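Phosphoheptose isomerase (Neisseria gonorrhoeae, PDB 5I01) probably catalyses the zinc-dependent isomerisation of sedoheptulose 7-phosphate to D-glycero-D-manno-heptose 7-phosphate, the opening step of a heptose biosynthesis pathway. Local coordinates at residues Gly56-Glu67 with Gln177-Cys188; Phe100-Val108 with Ser127-Lys135. The protein carries 1 engineered substitution. All coordinates share one frame; numbering follows the deposited sequence.

Interaction 1: Gly56-Glu67 with Gln177-Cys188; sequences GSAADAQHFAAE and QENHILLIHAMC. With ZN (zinc ion), chain E; ZN (zinc ion), chain H.
D60, F64 and I184 have the largest shares of the surface buried where 56-67 and 177-188 run nearly parallel, axes 10.5 Å apart at 14°. D60 is a knob in a hole made by Q177, H180, I181 and I184: its CB lies 4.2 Å from I184 CD1, and its OD2 accepts from a water at 3.0 Å that also bonds S57 OG and H180 ND1. The carboxylate is therefore tied to H180 through that water. I184 splits its two branches, CD1 going to D60 and CG2 to the edge of the F64 ring, 3.9 Å from F64 CD1. With CG anti to the backbone N (chi1 170°), F64 sets that same edge carbon near C188 SG, an oblique sulfur-aromatic contact. Next to F64, the H63 imidazole takes I181 CD1 over one face, 3.7 Å from its centroid. H63 NE2 and H185 NE2, each at 2.2 Å, and E67 OE2 at 2.0 Å bind one zinc ion, whose fourth ligand is Q177 of the second subunit; H185 ND1 is hydrogen-bonded to E178 of that subunit. Around this pair, F64 rests on M39 of helix 29-44, while H180 packs on V168 of strand 164-168 and donates from NE2 to T148 O.

Interaction 2: Phe100-Val108 with Ser127-Lys135; sequences FDHVFSKQV and SANVIEAVK
N129 has the most surface buried here, its amide set among the side chains of F100, V103 and F104. Its CG stands between the backbone N and the carbonyl carbon (chi1 56°), which carries ND2 to 3.1 Å from F100 CE2 and 3.3 Å from F104 CE2; the amide is tilted roughly midway between flat and upright to both rings. OD1 is held by N54 ND2, a bond that would help fix the amide's rotation. V103 CG2 supports the same cluster: it sits 3.9 Å above the F104 plane, over the ring centre, and above the rim of the F100 ring. Beyond N129, F104 CB meets A133 CB at 3.8 Å.

On the other flank, E132 bends at chi2 (-79°), turning its carboxylate back beside the H102 ring, whose plane is almost perpendicular to it; E132 OE2 also pairs with K135 NZ at 3.5 Å. The backbones come close as well: N129 CA directs a CH...O contact to D101 O at 3.5 Å (156° at the hydrogen), and a water accepts from S105 N and donates to N129 O at 2.8 Å. S127, at the N-cap, and helix 128-139 follow strand 117-122 in a strand-loop-helix unit of the SIS fold, whose serine- and threonine-rich loop is predicted to bind substrate.

Interactions 1 and 2 have centres 19 Å apart and nearest atoms about 6 Å apart without touching; along the chain, 100-108 and 127-135 both fall between 56-67 and 177-188. Their common ground is the predicted substrate site, to which G56, E67 and Q177 of interaction 1 and S127 of interaction 2 probably belong; the S57 and S127 side chains are about 7 Å apart. N54, of the same predicted site, joins N129 to the start of helix 56-69. Q177 OE1 reaches the zinc ion of the second subunit, which lies 13.0 Å from S127 OG, whereas the zinc ion held by H63, E67 and H185 is 15.4 Å from that ion. The active site is therefore probably shared between subunits.

Interaction 1: Gly56-Glu67 with Gln177-Cys188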
loop_
_atom_site.group_PDB
_atom_site.type_symbol
_atom_site.label_atom_id
_atom_site.label_comp_id
_atom_site.label_asym_id
_atom_site.label_seq_id
_atom_site.Cartn_x
_atom_site.Cartn_y
_atom_site.Cartn_z
ATOM N N GLY A 56 9.842 6.271 -7.572
ATOM C CA GLY A 56 10.936 5.621 -6.846
ATOM C C GLY A 56 11.163 6.216 -5.464
ATOM O O GLY A 56 11.614 5.527 -4.550
ATOM N N SER A 57 10.846 7.492 -5.303
ATOM C CA SER A 57 10.985 8.149 -4.009
ATOM C C SER A 57 9.896 7.770 -3.017
ATOM O O SER A 57 10.087 7.950 -1.810
ATOM C CB SER A 57 11.013 9.657 -4.182
ATOM O OG SER A 57 11.994 10.023 -5.137
ATOM N N ALA A 58 8.757 7.276 -3.511
ATOM C CA ALA A 58 7.696 6.755 -2.641
ATOM C C ALA A 58 8.160 5.456 -2.037
ATOM O O ALA A 58 7.967 5.224 -0.860
ATOM C CB ALA A 58 6.395 6.551 -3.410
ATOM N N ALA A 59 8.770 4.617 -2.868
ATOM C CA ALA A 59 9.467 3.414 -2.420
ATOM C C ALA A 59 10.547 3.732 -1.381
ATOM O O ALA A 59 10.652 3.041 -0.377
ATOM C CB ALA A 59 10.078 2.672 -3.607
ATOM N N ASP A 60 11.331 4.777 -1.612
ATOM C CA ASP A 60 12.356 5.189 -0.648
ATOM C C ASP A 60 11.765 5.648 0.687
ATOM O O ASP A 60 12.298 5.325 1.730
ATOM C CB ASP A 60 13.258 6.281 -1.241
ATOM C CG ASP A 60 14.121 5.768 -2.402
ATOM O OD1 ASP A 60 14.072 4.551 -2.707
ATOM O OD2 ASP A 60 14.847 6.583 -3.018
ATOM N N ALA A 61 10.654 6.370 0.647
ATOM C CA ALA A 61 10.009 6.832 1.865
ATOM C C ALA A 61 9.575 5.661 2.737
ATOM O O ALA A 61 9.836 5.672 3.945
ATOM C CB ALA A 61 8.814 7.722 1.543
ATOM N N GLN A 62 8.932 4.653 2.141
ATOM C CA GLN A 62 8.447 3.509 2.928
ATOM C C GLN A 62 9.578 2.562 3.348
ATOM O O GLN A 62 9.454 1.894 4.364
ATOM C CB GLN A 62 7.262 2.784 2.250
ATOM C CG GLN A 62 7.555 1.892 1.052
ATOM C CD GLN A 62 6.320 1.109 0.614
ATOM O OE1 GLN A 62 5.252 1.687 0.356
ATOM N NE2 GLN A 62 6.456 -0.212 0.532
ATOM N N HIS A 63 10.655 2.514 2.562
ATOM C CA HIS A 63 11.914 1.820 2.915
ATOM C C HIS A 63 12.541 2.445 4.180
ATOM O O HIS A 63 12.853 1.741 5.130
ATOM C CB HIS A 63 12.896 1.911 1.732
ATOM C CG HIS A 63 14.133 1.067 1.855
ATOM N ND1 HIS A 63 14.684 0.429 0.764
ATOM C CD2 HIS A 63 14.948 0.786 2.900
ATOM C CE1 HIS A 63 15.775 -0.215 1.134
ATOM N NE2 HIS A 63 15.954 -0.019 2.426
ATOM N N PHE A 64 12.713 3.763 4.174
ATOM C CA PHE A 64 13.175 4.503 5.359
ATOM C C PHE A 64 12.335 4.235 6.611
ATOM O O PHE A 64 12.862 3.859 7.636
ATOM C CB PHE A 64 13.190 5.996 5.070
ATOM C CG PHE A 64 13.420 6.832 6.281
ATOM C CD1 PHE A 64 14.646 6.798 6.932
ATOM C CD2 PHE A 64 12.407 7.645 6.786
ATOM C CE1 PHE A 64 14.868 7.570 8.066
ATOM C CE2 PHE A 64 12.619 8.418 7.917
ATOM C CZ PHE A 64 13.852 8.382 8.557
ATOM N N ALA A 65 11.026 4.427 6.512
ATOM C CA ALA A 65 10.110 4.210 7.635
ATOM C C ALA A 65 10.111 2.773 8.149
ATOM O O ALA A 65 10.036 2.551 9.354
ATOM C CB ALA A 65 8.695 4.627 7.252
ATOM N N ALA A 66 10.199 1.800 7.247
ATOM C CA ALA A 66 10.266 0.385 7.639
ATOM C C ALA A 66 11.542 0.007 8.422
ATOM O O ALA A 66 11.498 -0.836 9.329
ATOM C CB ALA A 66 10.105 -0.510 6.419
ATOM N N GLU A 67 12.673 0.618 8.083
ATOM C CA GLU A 67 13.903 0.407 8.865
ATOM C C GLU A 67 13.907 1.122 10.234
ATOM O O GLU A 67 14.628 0.717 11.132
ATOM C CB GLU A 67 15.133 0.737 8.029
ATOM C CG GLU A 67 15.329 -0.308 6.931
ATOM C CD GLU A 67 16.625 -0.150 6.169
ATOM O OE1 GLU A 67 17.182 0.966 6.168
ATOM O OE2 GLU A 67 17.075 -1.144 5.560
ATOM N N GLN A 177 18.204 8.645 -7.299
ATOM C CA GLN A 177 17.533 7.650 -6.440
ATOM C C GLN A 177 18.538 6.739 -5.736
ATOM O O GLN A 177 18.424 6.507 -4.543
ATOM C CB GLN A 177 16.528 6.795 -7.234
ATOM C CG GLN A 177 15.190 7.482 -7.477
ATOM C CD GLN A 177 14.365 6.884 -8.631
ATOM O OE1 GLN A 177 14.717 5.855 -9.232
ATOM N NE2 GLN A 177 13.251 7.549 -8.949
ATOM N N GLU A 178 19.528 6.250 -6.479
ATOM C CA GLU A 178 20.537 5.326 -5.946
ATOM C C GLU A 178 21.399 5.950 -4.849
ATOM O O GLU A 178 21.754 5.267 -3.889
ATOM C CB GLU A 178 21.425 4.807 -7.066
ATOM C CG GLU A 178 20.687 3.898 -8.036
ATOM C CD GLU A 178 21.362 3.782 -9.395
ATOM O OE1 GLU A 178 22.548 4.185 -9.529
ATOM O OE2 GLU A 178 20.695 3.284 -10.345
ATOM N N ASN A 179 21.743 7.231 -5.010
ATOM C CA ASN A 179 22.419 8.004 -3.958
ATOM C C ASN A 179 21.478 8.279 -2.763
ATOM O O ASN A 179 21.912 8.266 -1.613
ATOM C CB ASN A 179 22.992 9.329 -4.507
ATOM C CG ASN A 179 24.264 9.133 -5.303
ATOM O OD1 ASN A 179 25.347 9.556 -4.892
ATOM N ND2 ASN A 179 24.146 8.475 -6.442
ATOM N N HIS A 180 20.204 8.533 -3.032
ATOM C CA HIS A 180 19.236 8.757 -1.968
ATOM C C HIS A 180 19.144 7.582 -0.983
ATOM O O HIS A 180 19.094 7.794 0.238
ATOM C CB HIS A 180 17.844 9.069 -2.539
ATOM C CG HIS A 180 17.680 10.473 -3.030
ATOM N ND1 HIS A 180 16.570 10.881 -3.739
ATOM C CD2 HIS A 180 18.469 11.565 -2.905
ATOM C CE1 HIS A 180 16.685 12.164 -4.032
ATOM N NE2 HIS A 180 17.832 12.598 -3.542
ATOM N N ILE A 181 19.117 6.358 -1.506
ATOM C CA ILE A 181 18.980 5.183 -0.644
ATOM C C ILE A 181 20.255 4.936 0.168
ATOM O O ILE A 181 20.171 4.518 1.316
ATOM C CB ILE A 181 18.498 3.915 -1.412
ATOM C CG1 ILE A 181 17.974 2.868 -0.435
ATOM C CG2 ILE A 181 19.580 3.303 -2.288
ATOM C CD1 ILE A 181 16.714 3.316 0.289
ATOM N N LEU A 182 21.420 5.204 -0.428
ATOM C CA LEU A 182 22.676 5.214 0.308
ATOM C C LEU A 182 22.594 6.213 1.469
ATOM O O LEU A 182 22.904 5.858 2.607
ATOM C CB LEU A 182 23.864 5.547 -0.617
ATOM C CG LEU A 182 25.218 5.870 0.039
ATOM C CD1 LEU A 182 25.668 4.735 0.948
ATOM C CD2 LEU A 182 26.282 6.165 -1.001
ATOM N N LEU A 183 22.182 7.448 1.167
ATOM C CA LEU A 183 22.040 8.501 2.181
ATOM C C LEU A 183 21.131 8.076 3.340
ATOM O O LEU A 183 21.482 8.251 4.501
ATOM C CB LEU A 183 21.527 9.813 1.562
ATOM C CG LEU A 183 22.500 10.598 0.680
ATOM C CD1 LEU A 183 21.807 11.786 0.036
ATOM C CD2 LEU A 183 23.695 11.081 1.477
ATOM N N ILE A 184 19.980 7.499 3.009
ATOM C CA ILE A 184 19.051 6.961 4.008
ATOM C C ILE A 184 19.715 5.925 4.905
ATOM O O ILE A 184 19.565 5.981 6.121
ATOM C CB ILE A 184 17.787 6.378 3.330
ATOM C CG1 ILE A 184 16.879 7.542 2.907
ATOM C CG2 ILE A 184 17.046 5.397 4.242
ATOM C CD1 ILE A 184 15.759 7.171 1.964
ATOM N N HIS A 185 20.428 4.983 4.295
ATOM C CA HIS A 185 21.127 3.924 5.029
ATOM C C HIS A 185 22.172 4.470 5.981
ATOM O O HIS A 185 22.278 4.003 7.108
ATOM C CB HIS A 185 21.757 2.908 4.068
ATOM C CG HIS A 185 20.771 1.941 3.501
ATOM N ND1 HIS A 185 20.950 1.310 2.289
ATOM C CD2 HIS A 185 19.583 1.500 3.981
ATOM C CE1 HIS A 185 19.923 0.511 2.057
ATOM N NE2 HIS A 185 19.077 0.609 3.068
ATOM N N ALA A 186 22.937 5.452 5.514
ATOM C CA ALA A 186 23.947 6.119 6.329
ATOM C C ALA A 186 23.328 6.883 7.512
ATOM O O ALA A 186 23.913 6.904 8.592
ATOM C CB ALA A 186 24.778 7.057 5.465
ATOM N N MET A 187 22.158 7.494 7.298
ATOM C CA MET A 187 21.409 8.188 8.358
ATOM C C MET A 187 20.867 7.215 9.419
ATOM O O MET A 187 21.026 7.458 10.620
ATOM C CB MET A 187 20.247 9.021 7.774
ATOM C CG MET A 187 20.668 10.322 7.105
ATOM S SD MET A 187 19.313 11.433 6.610
ATOM C CE MET A 187 18.470 10.537 5.306
ATOM N N CYS A 188 20.227 6.132 8.974
ATOM C CA CYS A 188 19.726 5.082 9.885
ATOM C C CYS A 188 20.817 4.441 10.734
ATOM O O CYS A 188 20.585 4.135 11.896
ATOM C CB CYS A 188 19.022 3.960 9.114
ATOM S SG CYS A 188 17.554 4.502 8.233
HETATM ZN ZN ZN E . 17.551 -0.905 3.597
HETATM ZN ZN ZN H . 13.971 4.440 -10.442
HETATM O O HOH W 1 14.418 9.219 -4.334
#

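Interaction 2: Phe100-Val108 with Ser127-Lys135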
loop_
_atom_site.group_PDB
_atom_site.type_symbol
_atom_site.label_atom_id
_atom_site.label_comp_id
_atom_site.label_asym_id
_atom_site.label_seq_id
_atom_site.Cartn_x
_atom_site.Cartn_y
_atom_site.Cartn_z
ATOM N N PHE A 100 -4.125 16.347 -6.652
ATOM C CA PHE A 100 -2.923 15.564 -6.352
ATOM C C PHE A 100 -1.846 16.318 -5.557
ATOM O O PHE A 100 -1.085 15.700 -4.818
ATOM C CB PHE A 100 -2.320 14.969 -7.629
ATOM C CG PHE A 100 -1.234 13.959 -7.362
ATOM C CD1 PHE A 100 -1.533 12.737 -6.758
ATOM C CD2 PHE A 100 0.088 14.236 -7.679
ATOM C CE1 PHE A 100 -0.535 11.809 -6.491
ATOM C CE2 PHE A 100 1.088 13.311 -7.420
ATOM C CZ PHE A 100 0.774 12.096 -6.828
ATOM N N ASP A 101 -1.806 17.642 -5.676
ATOM C CA ASP A 101 -0.774 18.449 -5.017
ATOM C C ASP A 101 -0.940 18.578 -3.486
ATOM O O ASP A 101 -0.039 19.087 -2.815
ATOM C CB ASP A 101 -0.699 19.838 -5.674
ATOM C CG ASP A 101 -0.411 19.776 -7.196
ATOM O OD1 ASP A 101 -0.163 18.669 -7.759
ATOM O OD2 ASP A 101 -0.443 20.859 -7.833
ATOM N N HIS A 102 -2.077 18.127 -2.950
ATOM C CA HIS A 102 -2.341 18.153 -1.518
ATOM C C HIS A 102 -2.287 16.761 -0.856
ATOM O O HIS A 102 -2.630 16.631 0.319
ATOM C CB HIS A 102 -3.717 18.786 -1.264
ATOM C CG HIS A 102 -3.927 20.088 -1.980
ATOM N ND1 HIS A 102 -3.407 21.281 -1.527
ATOM C CD2 HIS A 102 -4.588 20.379 -3.127
ATOM C CE1 HIS A 102 -3.741 22.250 -2.359
ATOM N NE2 HIS A 102 -4.458 21.729 -3.338
ATOM N N VAL A 103 -1.856 15.727 -1.585
ATOM C CA VAL A 103 -1.850 14.367 -1.025
ATOM C C VAL A 103 -0.913 14.168 0.160
ATOM O O VAL A 103 -1.200 13.346 1.019
ATOM C CB VAL A 103 -1.617 13.245 -2.073
ATOM C CG1 VAL A 103 -2.764 13.208 -3.080
ATOM C CG2 VAL A 103 -0.246 13.348 -2.741
ATOM N N PHE A 104 0.192 14.905 0.204
ATOM C CA PHE A 104 1.137 14.846 1.339
ATOM C C PHE A 104 0.888 15.960 2.365
ATOM O O PHE A 104 0.907 15.713 3.578
ATOM C CB PHE A 104 2.591 14.902 0.844
ATOM C CG PHE A 104 2.953 13.814 -0.149
ATOM C CD1 PHE A 104 2.491 12.504 0.006
ATOM C CD2 PHE A 104 3.784 14.093 -1.225
ATOM C CE1 PHE A 104 2.833 11.521 -0.905
ATOM C CE2 PHE A 104 4.132 13.108 -2.138
ATOM C CZ PHE A 104 3.661 11.824 -1.977
ATOM N N SER A 105 0.642 17.172 1.884
ATOM C CA SER A 105 0.356 18.308 2.765
ATOM C C SER A 105 -0.853 18.111 3.701
ATOM O O SER A 105 -0.856 18.654 4.792
ATOM C CB SER A 105 0.174 19.594 1.948
ATOM O OG SER A 105 -1.114 19.642 1.361
ATOM N N LYS A 106 -1.869 17.351 3.291
ATOM C CA LYS A 106 -3.026 17.081 4.165
ATOM C C LYS A 106 -2.713 16.079 5.279
ATOM O O LYS A 106 -3.197 16.216 6.406
ATOM C CB LYS A 106 -4.238 16.615 3.353
ATOM C CG LYS A 106 -4.893 17.730 2.544
ATOM C CD LYS A 106 -6.299 17.379 2.096
ATOM C CE LYS A 106 -7.325 17.501 3.225
ATOM N NZ LYS A 106 -7.557 18.909 3.657
ATOM N N GLN A 107 -1.909 15.070 4.966
ATOM C CA GLN A 107 -1.457 14.116 5.980
ATOM C C GLN A 107 -0.497 14.748 7.000
ATOM O O GLN A 107 -0.475 14.344 8.167
ATOM C CB GLN A 107 -0.818 12.897 5.323
ATOM C CG GLN A 107 -1.793 12.075 4.499
ATOM C CD GLN A 107 -1.122 10.875 3.874
ATOM O OE1 GLN A 107 -0.841 9.874 4.551
ATOM N NE2 GLN A 107 -0.841 10.968 2.577
ATOM N N VAL A 108 0.288 15.732 6.559
ATOM C CA VAL A 108 1.179 16.484 7.456
ATOM C C VAL A 108 0.338 17.297 8.436
ATOM O O VAL A 108 0.614 17.284 9.629
ATOM C CB VAL A 108 2.165 17.394 6.684
ATOM C CG1 VAL A 108 2.953 18.282 7.634
ATOM C CG2 VAL A 108 3.132 16.558 5.848
ATOM N N SER A 127 8.882 18.764 -7.300
ATOM C CA SER A 127 7.641 18.018 -7.102
ATOM C C SER A 127 6.608 18.871 -6.360
ATOM O O SER A 127 6.817 19.233 -5.192
ATOM C CB SER A 127 7.889 16.722 -6.323
ATOM O OG SER A 127 8.583 15.782 -7.119
ATOM N N ALA A 128 5.503 19.174 -7.052
ATOM C CA ALA A 128 4.429 20.026 -6.525
ATOM C C ALA A 128 3.866 19.554 -5.179
ATOM O O ALA A 128 3.703 20.371 -4.258
ATOM C CB ALA A 128 3.309 20.155 -7.548
ATOM N N ASN A 129 3.580 18.252 -5.055
ATOM C CA ASN A 129 3.050 17.724 -3.776
ATOM C C ASN A 129 4.060 17.705 -2.625
ATOM O O ASN A 129 3.660 17.873 -1.470
ATOM C CB ASN A 129 2.343 16.368 -3.917
ATOM C CG ASN A 129 3.207 15.294 -4.536
ATOM O OD1 ASN A 129 4.403 15.476 -4.761
ATOM N ND2 ASN A 129 2.586 14.157 -4.828
ATOM N N VAL A 130 5.343 17.545 -2.938
ATOM C CA VAL A 130 6.408 17.654 -1.923
ATOM C C VAL A 130 6.639 19.108 -1.478
ATOM O O VAL A 130 6.884 19.353 -0.302
ATOM C CB VAL A 130 7.739 17.037 -2.393
ATOM C CG1 VAL A 130 8.775 17.083 -1.262
ATOM C CG2 VAL A 130 7.515 15.608 -2.878
ATOM N N ILE A 131 6.550 20.059 -2.414
ATOM C CA ILE A 131 6.571 21.508 -2.089
ATOM C C ILE A 131 5.438 21.897 -1.125
ATOM O O ILE A 131 5.690 22.532 -0.089
ATOM C CB ILE A 131 6.479 22.395 -3.367
ATOM C CG1 ILE A 131 7.772 22.284 -4.208
ATOM C CG2 ILE A 131 6.168 23.860 -3.018
ATOM C CD1 ILE A 131 7.626 22.798 -5.633
ATOM N N GLU A 132 4.201 21.530 -1.463
ATOM C CA GLU A 132 3.058 21.829 -0.585
ATOM C C GLU A 132 3.224 21.197 0.809
ATOM O O GLU A 132 2.822 21.802 1.815
ATOM C CB GLU A 132 1.720 21.421 -1.233
ATOM C CG GLU A 132 1.156 22.445 -2.216
ATOM C CD GLU A 132 0.462 23.627 -1.526
ATOM O OE1 GLU A 132 -0.554 23.418 -0.811
ATOM O OE2 GLU A 132 0.915 24.779 -1.703
ATOM N N ALA A 133 3.829 20.005 0.864
ATOM C CA ALA A 133 4.160 19.349 2.144
ATOM C C ALA A 133 5.170 20.139 2.989
ATOM O O ALA A 133 5.042 20.189 4.208
ATOM C CB ALA A 133 4.672 17.934 1.910
ATOM N N VAL A 134 6.171 20.737 2.337
ATOM C CA VAL A 134 7.156 21.600 3.010
ATOM C C VAL A 134 6.480 22.823 3.661
ATOM O O VAL A 134 6.769 23.164 4.823
ATOM C CB VAL A 134 8.282 22.037 2.037
ATOM C CG1 VAL A 134 9.176 23.113 2.652
ATOM C CG2 VAL A 134 9.125 20.831 1.634
ATOM N N LYS A 135 5.580 23.474 2.923
ATOM C CA LYS A 135 4.790 24.574 3.489
ATOM C C LYS A 135 4.071 24.138 4.766
ATOM O O LYS A 135 4.239 24.764 5.817
ATOM C CB LYS A 135 3.794 25.139 2.468
ATOM C CG LYS A 135 4.442 26.074 1.458
ATOM C CD LYS A 135 3.570 26.282 0.224
ATOM C CE LYS A 135 4.268 27.123 -0.836
ATOM N NZ LYS A 135 3.721 26.845 -2.189
HETATM O O HOH W 2 0.862 17.607 -1.000
#